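Pantothenate kinase (Coxiella burnetii, PDB 3TQC) catalyses the ATP-dependent phosphorylation of pantothenate to 4'-phosphopantothenate, the first step of coenzyme A biosynthesis. Local coordinates at residues Y59-T71 / T108-H122. Residues are numbered along the deposited sequence; the frame is centred on the assembly and turned at random.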
loop_
_atom_site.group_PDB
_atom_site.type_symbol
_atom_site.label_atom_id
_atom_site.label_comp_id
_atom_site.label_asym_id
_atom_site.label_seq_id
_atom_site.Cartn_x
_atom_site.Cartn_y
_atom_site.Cartn_z
ATOM N N TYR B 59 -23.705 -5.601 6.454
ATOM C CA TYR B 59 -23.280 -4.326 5.852
ATOM C C TYR B 59 -23.414 -3.112 6.750
ATOM O O TYR B 59 -22.577 -2.209 6.703
ATOM C CB TYR B 59 -23.969 -4.126 4.497
ATOM C CG TYR B 59 -23.522 -5.226 3.572
ATOM C CD1 TYR B 59 -22.257 -5.199 3.027
ATOM C CD2 TYR B 59 -24.326 -6.335 3.322
ATOM C CE1 TYR B 59 -21.807 -6.214 2.219
ATOM C CE2 TYR B 59 -23.884 -7.355 2.510
ATOM C CZ TYR B 59 -22.616 -7.285 1.963
ATOM O OH TYR B 59 -22.153 -8.287 1.155
ATOM N N LEU B 60 -24.438 -3.097 7.592
ATOM C CA LEU B 60 -24.577 -2.027 8.556
ATOM C C LEU B 60 -23.392 -2.011 9.534
ATOM O O LEU B 60 -22.716 -1.002 9.646
ATOM C CB LEU B 60 -25.914 -2.099 9.278
ATOM C CG LEU B 60 -26.144 -1.006 10.328
ATOM C CD1 LEU B 60 -25.807 0.369 9.757
ATOM C CD2 LEU B 60 -27.580 -1.049 10.831
ATOM N N PRO B 61 -23.118 -3.131 10.222
ATOM C CA PRO B 61 -21.936 -3.087 11.098
ATOM C C PRO B 61 -20.613 -2.916 10.336
ATOM O O PRO B 61 -19.675 -2.309 10.862
ATOM C CB PRO B 61 -21.971 -4.429 11.846
ATOM C CG PRO B 61 -23.005 -5.261 11.158
ATOM C CD PRO B 61 -23.935 -4.334 10.440
ATOM N N LEU B 62 -20.539 -3.445 9.114
ATOM C CA LEU B 62 -19.368 -3.225 8.284
ATOM C C LEU B 62 -19.206 -1.731 8.074
ATOM O O LEU B 62 -18.112 -1.207 8.219
ATOM C CB LEU B 62 -19.466 -3.967 6.944
ATOM C CG LEU B 62 -18.351 -3.671 5.936
ATOM C CD1 LEU B 62 -16.979 -3.787 6.588
ATOM C CD2 LEU B 62 -18.438 -4.569 4.685
ATOM N N SER B 63 -20.301 -1.044 7.766
ATOM C CA SER B 63 -20.221 0.393 7.560
ATOM C C SER B 63 -19.778 1.114 8.831
ATOM O O SER B 63 -18.986 2.050 8.753
ATOM C CB SER B 63 -21.529 0.972 7.024
ATOM O OG SER B 63 -22.521 1.052 8.031
ATOM N N ARG B 64 -20.258 0.672 9.989
ATOM C CA ARG B 64 -19.817 1.258 11.252
ATOM C C ARG B 64 -18.322 1.026 11.484
ATOM O O ARG B 64 -17.631 1.928 11.938
ATOM C CB ARG B 64 -20.628 0.715 12.431
ATOM C CG ARG B 64 -20.224 1.273 13.819
ATOM C CD ARG B 64 -20.602 2.724 13.965
ATOM N NE ARG B 64 -20.046 3.363 15.158
ATOM C CZ ARG B 64 -18.867 3.980 15.230
ATOM N NH1 ARG B 64 -18.037 4.030 14.197
ATOM N NH2 ARG B 64 -18.507 4.544 16.366
ATOM N N LEU B 65 -17.825 -0.169 11.173
ATOM C CA LEU B 65 -16.397 -0.454 11.324
ATOM C C LEU B 65 -15.626 0.526 10.462
ATOM O O LEU B 65 -14.733 1.201 10.929
ATOM C CB LEU B 65 -16.059 -1.897 10.934
ATOM C CG LEU B 65 -14.557 -2.262 10.903
ATOM C CD1 LEU B 65 -13.983 -2.318 12.299
ATOM C CD2 LEU B 65 -14.308 -3.570 10.191
ATOM N N LEU B 66 -16.019 0.637 9.204
ATOM C CA LEU B 66 -15.376 1.566 8.290
ATOM C C LEU B 66 -15.471 3.006 8.771
ATOM O O LEU B 66 -14.538 3.775 8.594
ATOM C CB LEU B 66 -15.992 1.445 6.903
ATOM C CG LEU B 66 -15.752 0.099 6.251
ATOM C CD1 LEU B 66 -16.461 0.020 4.912
ATOM C CD2 LEU B 66 -14.239 -0.058 6.111
ATOM N N SER B 67 -16.596 3.374 9.372
ATOM C CA SER B 67 -16.739 4.718 9.900
ATOM C C SER B 67 -15.611 4.996 10.887
ATOM O O SER B 67 -15.063 6.075 10.877
ATOM C CB SER B 67 -18.114 4.942 10.546
ATOM O OG SER B 67 -18.304 6.299 10.912
ATOM N N PHE B 68 -15.243 4.016 11.712
ATOM C CA PHE B 68 -14.134 4.221 12.663
ATOM C C PHE B 68 -12.880 4.673 11.931
ATOM O O PHE B 68 -12.187 5.593 12.377
ATOM C CB PHE B 68 -13.791 2.965 13.462
ATOM C CG PHE B 68 -14.725 2.678 14.595
ATOM C CD1 PHE B 68 -14.668 3.414 15.747
ATOM C CD2 PHE B 68 -15.646 1.642 14.504
ATOM C CE1 PHE B 68 -15.540 3.146 16.796
ATOM C CE2 PHE B 68 -16.494 1.364 15.535
ATOM C CZ PHE B 68 -16.449 2.116 16.685
ATOM N N TYR B 69 -12.588 4.019 10.813
ATOM C CA TYR B 69 -11.381 4.329 10.048
ATOM C C TYR B 69 -11.456 5.710 9.440
ATOM O O TYR B 69 -10.491 6.452 9.492
ATOM C CB TYR B 69 -11.125 3.300 8.936
ATOM C CG TYR B 69 -10.513 2.023 9.435
ATOM C CD1 TYR B 69 -9.180 1.731 9.202
ATOM C CD2 TYR B 69 -11.272 1.097 10.149
ATOM C CE1 TYR B 69 -8.610 0.546 9.672
ATOM C CE2 TYR B 69 -10.714 -0.088 10.616
ATOM C CZ TYR B 69 -9.379 -0.349 10.386
ATOM O OH TYR B 69 -8.818 -1.522 10.859
ATOM N N VAL B 70 -12.596 6.061 8.863
ATOM C CA VAL B 70 -12.726 7.363 8.231
ATOM C C VAL B 70 -12.628 8.476 9.270
ATOM O O VAL B 70 -11.903 9.443 9.060
ATOM C CB VAL B 70 -14.019 7.492 7.445
ATOM C CG1 VAL B 70 -14.157 8.872 6.868
ATOM C CG2 VAL B 70 -14.064 6.439 6.370
ATOM N N THR B 71 -13.349 8.350 10.383
ATOM C CA THR B 71 -13.366 9.443 11.362
ATOM C C THR B 71 -12.008 9.535 12.077
ATOM O O THR B 71 -11.580 10.613 12.437
ATOM C CB THR B 71 -14.537 9.347 12.380
ATOM O OG1 THR B 71 -14.263 8.322 13.322
ATOM C CG2 THR B 71 -15.869 9.068 11.695
ATOM N N THR B 108 -21.930 -4.306 -3.463
ATOM C CA THR B 108 -21.335 -3.979 -2.164
ATOM C C THR B 108 -21.095 -2.474 -2.045
ATOM O O THR B 108 -21.397 -1.858 -1.014
ATOM C CB THR B 108 -20.018 -4.760 -1.926
ATOM O OG1 THR B 108 -20.258 -6.145 -2.111
ATOM C CG2 THR B 108 -19.493 -4.575 -0.512
ATOM N N SER B 109 -20.576 -1.883 -3.114
ATOM C CA SER B 109 -20.254 -0.465 -3.095
ATOM C C SER B 109 -21.516 0.392 -2.965
ATOM O O SER B 109 -21.508 1.398 -2.283
ATOM C CB SER B 109 -19.458 -0.075 -4.348
ATOM O OG SER B 109 -20.348 0.141 -5.432
ATOM N N ARG B 110 -22.608 -0.007 -3.606
ATOM C CA ARG B 110 -23.839 0.755 -3.495
ATOM C C ARG B 110 -24.437 0.644 -2.090
ATOM O O ARG B 110 -24.999 1.606 -1.566
ATOM C CB ARG B 110 -24.848 0.341 -4.577
ATOM C CG ARG B 110 -24.380 0.759 -5.974
ATOM C CD ARG B 110 -25.267 0.220 -7.099
ATOM N NE ARG B 110 -24.479 -0.053 -8.312
ATOM C CZ ARG B 110 -24.988 -0.302 -9.519
ATOM N NH1 ARG B 110 -26.308 -0.323 -9.721
ATOM N NH2 ARG B 110 -24.163 -0.532 -10.537
ATOM N N VAL B 111 -24.313 -0.523 -1.477
ATOM C CA VAL B 111 -24.860 -0.704 -0.146
ATOM C C VAL B 111 -24.064 0.127 0.858
ATOM O O VAL B 111 -24.652 0.840 1.688
ATOM C CB VAL B 111 -24.853 -2.158 0.285
ATOM C CG1 VAL B 111 -25.180 -2.265 1.786
ATOM C CG2 VAL B 111 -25.837 -2.929 -0.568
ATOM N N LEU B 112 -22.732 0.034 0.750
ATOM C CA LEU B 112 -21.839 0.795 1.612
ATOM C C LEU B 112 -21.957 2.291 1.376
ATOM O O LEU B 112 -21.813 3.054 2.319
ATOM C CB LEU B 112 -20.387 0.340 1.457
ATOM C CG LEU B 112 -20.053 -1.030 2.073
ATOM C CD1 LEU B 112 -18.541 -1.274 2.016
ATOM C CD2 LEU B 112 -20.557 -1.152 3.497
ATOM N N LYS B 113 -22.216 2.711 0.138
ATOM C CA LYS B 113 -22.383 4.134 -0.165
ATOM C C LYS B 113 -23.588 4.671 0.589
ATOM O O LYS B 113 -23.485 5.702 1.244
ATOM C CB LYS B 113 -22.529 4.400 -1.666
ATOM C CG LYS B 113 -23.033 5.826 -2.039
ATOM C CD LYS B 113 -23.236 5.932 -3.557
ATOM C CE LYS B 113 -23.651 7.341 -4.047
ATOM N NZ LYS B 113 -24.716 7.939 -3.187
ATOM N N ALA B 114 -24.711 3.967 0.514
ATOM C CA ALA B 114 -25.898 4.355 1.257
ATOM C C ALA B 114 -25.655 4.354 2.767
ATOM O O ALA B 114 -26.000 5.314 3.431
ATOM C CB ALA B 114 -27.079 3.459 0.908
ATOM N N LEU B 115 -25.048 3.294 3.290
ATOM C CA LEU B 115 -24.853 3.147 4.730
ATOM C C LEU B 115 -23.789 4.072 5.297
ATOM O O LEU B 115 -23.999 4.680 6.333
ATOM C CB LEU B 115 -24.492 1.704 5.086
ATOM C CG LEU B 115 -25.614 0.679 4.900
ATOM C CD1 LEU B 115 -25.109 -0.730 5.269
ATOM C CD2 LEU B 115 -26.804 1.045 5.720
ATOM N N LEU B 116 -22.647 4.182 4.629
ATOM C CA LEU B 116 -21.601 5.068 5.113
ATOM C C LEU B 116 -22.076 6.514 5.206
ATOM O O LEU B 116 -21.607 7.255 6.059
ATOM C CB LEU B 116 -20.349 4.981 4.254
ATOM C CG LEU B 116 -19.523 3.706 4.472
ATOM C CD1 LEU B 116 -18.413 3.607 3.463
ATOM C CD2 LEU B 116 -18.958 3.702 5.871
ATOM N N SER B 117 -23.027 6.900 4.361
ATOM C CA SER B 117 -23.475 8.272 4.296
ATOM C C SER B 117 -24.351 8.663 5.500
ATOM O O SER B 117 -24.558 9.838 5.741
ATOM C CB SER B 117 -24.219 8.524 2.981
ATOM O OG SER B 117 -25.581 8.185 3.078
ATOM N N ARG B 118 -24.854 7.683 6.250
ATOM C CA ARG B 118 -25.702 7.956 7.421
ATOM C C ARG B 118 -24.985 8.649 8.574
ATOM O O ARG B 118 -25.642 9.247 9.420
ATOM C CB ARG B 118 -26.342 6.661 7.945
ATOM C CG ARG B 118 -25.425 5.817 8.841
ATOM C CD ARG B 118 -25.814 4.318 8.856
ATOM N NE ARG B 118 -27.169 4.055 9.361
ATOM C CZ ARG B 118 -27.501 3.883 10.641
ATOM N NH1 ARG B 118 -26.602 3.989 11.614
ATOM N NH2 ARG B 118 -28.764 3.626 10.954
ATOM N N TRP B 119 -23.658 8.562 8.632
ATOM C CA TRP B 119 -22.894 9.185 9.718
ATOM C C TRP B 119 -22.516 10.629 9.427
ATOM O O TRP B 119 -21.919 10.915 8.400
ATOM C CB TRP B 119 -21.647 8.370 10.037
ATOM C CG TRP B 119 -21.968 7.228 10.889
ATOM C CD1 TRP B 119 -22.226 7.250 12.228
ATOM C CD2 TRP B 119 -22.134 5.884 10.467
ATOM N NE1 TRP B 119 -22.523 5.989 12.669
ATOM C CE2 TRP B 119 -22.471 5.129 11.606
ATOM C CE3 TRP B 119 -22.024 5.243 9.243
ATOM C CZ2 TRP B 119 -22.696 3.768 11.551
ATOM C CZ3 TRP B 119 -22.254 3.890 9.189
ATOM C CH2 TRP B 119 -22.573 3.164 10.339
ATOM N N PRO B 120 -22.836 11.542 10.361
ATOM C CA PRO B 120 -22.686 12.961 10.077
ATOM C C PRO B 120 -21.244 13.441 9.907
ATOM O O PRO B 120 -21.046 14.549 9.427
ATOM C CB PRO B 120 -23.372 13.639 11.284
ATOM C CG PRO B 120 -23.288 12.660 12.370
ATOM C CD PRO B 120 -23.413 11.314 11.705
ATOM N N ASP B 121 -20.247 12.646 10.289
ATOM C CA ASP B 121 -18.854 13.004 9.985
ATOM C C ASP B 121 -18.495 12.761 8.532
ATOM O O ASP B 121 -17.476 13.252 8.075
ATOM C CB ASP B 121 -17.850 12.250 10.871
ATOM C CG ASP B 121 -17.776 12.815 12.287
ATOM O OD1 ASP B 121 -18.336 13.905 12.529
ATOM O OD2 ASP B 121 -17.162 12.161 13.159
ATOM N N HIS B 122 -19.304 11.993 7.812
ATOM C CA HIS B 122 -18.993 11.705 6.429
ATOM C C HIS B 122 -20.210 11.373 5.584
ATOM O O HIS B 122 -20.301 10.307 5.004
ATOM C CB HIS B 122 -17.916 10.627 6.345
ATOM C CG HIS B 122 -18.186 9.416 7.168
ATOM N ND1 HIS B 122 -19.141 8.479 6.828
ATOM C CD2 HIS B 122 -17.594 8.960 8.296
ATOM C CE1 HIS B 122 -19.137 7.511 7.726
ATOM N NE2 HIS B 122 -18.210 7.778 8.628
#
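Trp119 lies against Ser63, Arg64 and Ser67 of helix 59-71. Its CB sits 4.0 Å from Ser67 OG. Trp119 CG and CD2 follow, with the same hydroxyl over one face, toward the rim. Ser67 CB lies over the six-membered ring of Trp119, 4.3 Å from its centroid, a CH-pi contact 17° off the ring normal. At the far edge Trp119 CZ3 and CH2 meet Ser63 OG, 3.1 Å from each. Ser63 OG sits between its backbone N and carbonyl carbon (chi1 75°) and donates to a lone pair of Leu60 O, which also accepts from Arg64 N. Trp119 CZ2 touches Arg64 CD at 3.4 Å, and Trp119 CE2 and NE1 come near the same carbon. Arg118 CG lies against the opposite indole face, toward the rim.

Ser67 OG also shares a 2.7 Å hydrogen bond with His122 NE2, at the edge of the imidazole. Val70 CG1 packs obliquely on this ring.

Further along, Leu112 is a knob among Tyr59, Leu62, Ser63 and Leu66. Tyr59 CB rests on Val111 CG1 at 3.5 Å.

Segments 59-71 and 108-116 cross at -64°. Helix 105-116 follows the P-loop and packs on the parallel strands, as in P-loop kinases; helix 59-71 packs on it beside the ADP site.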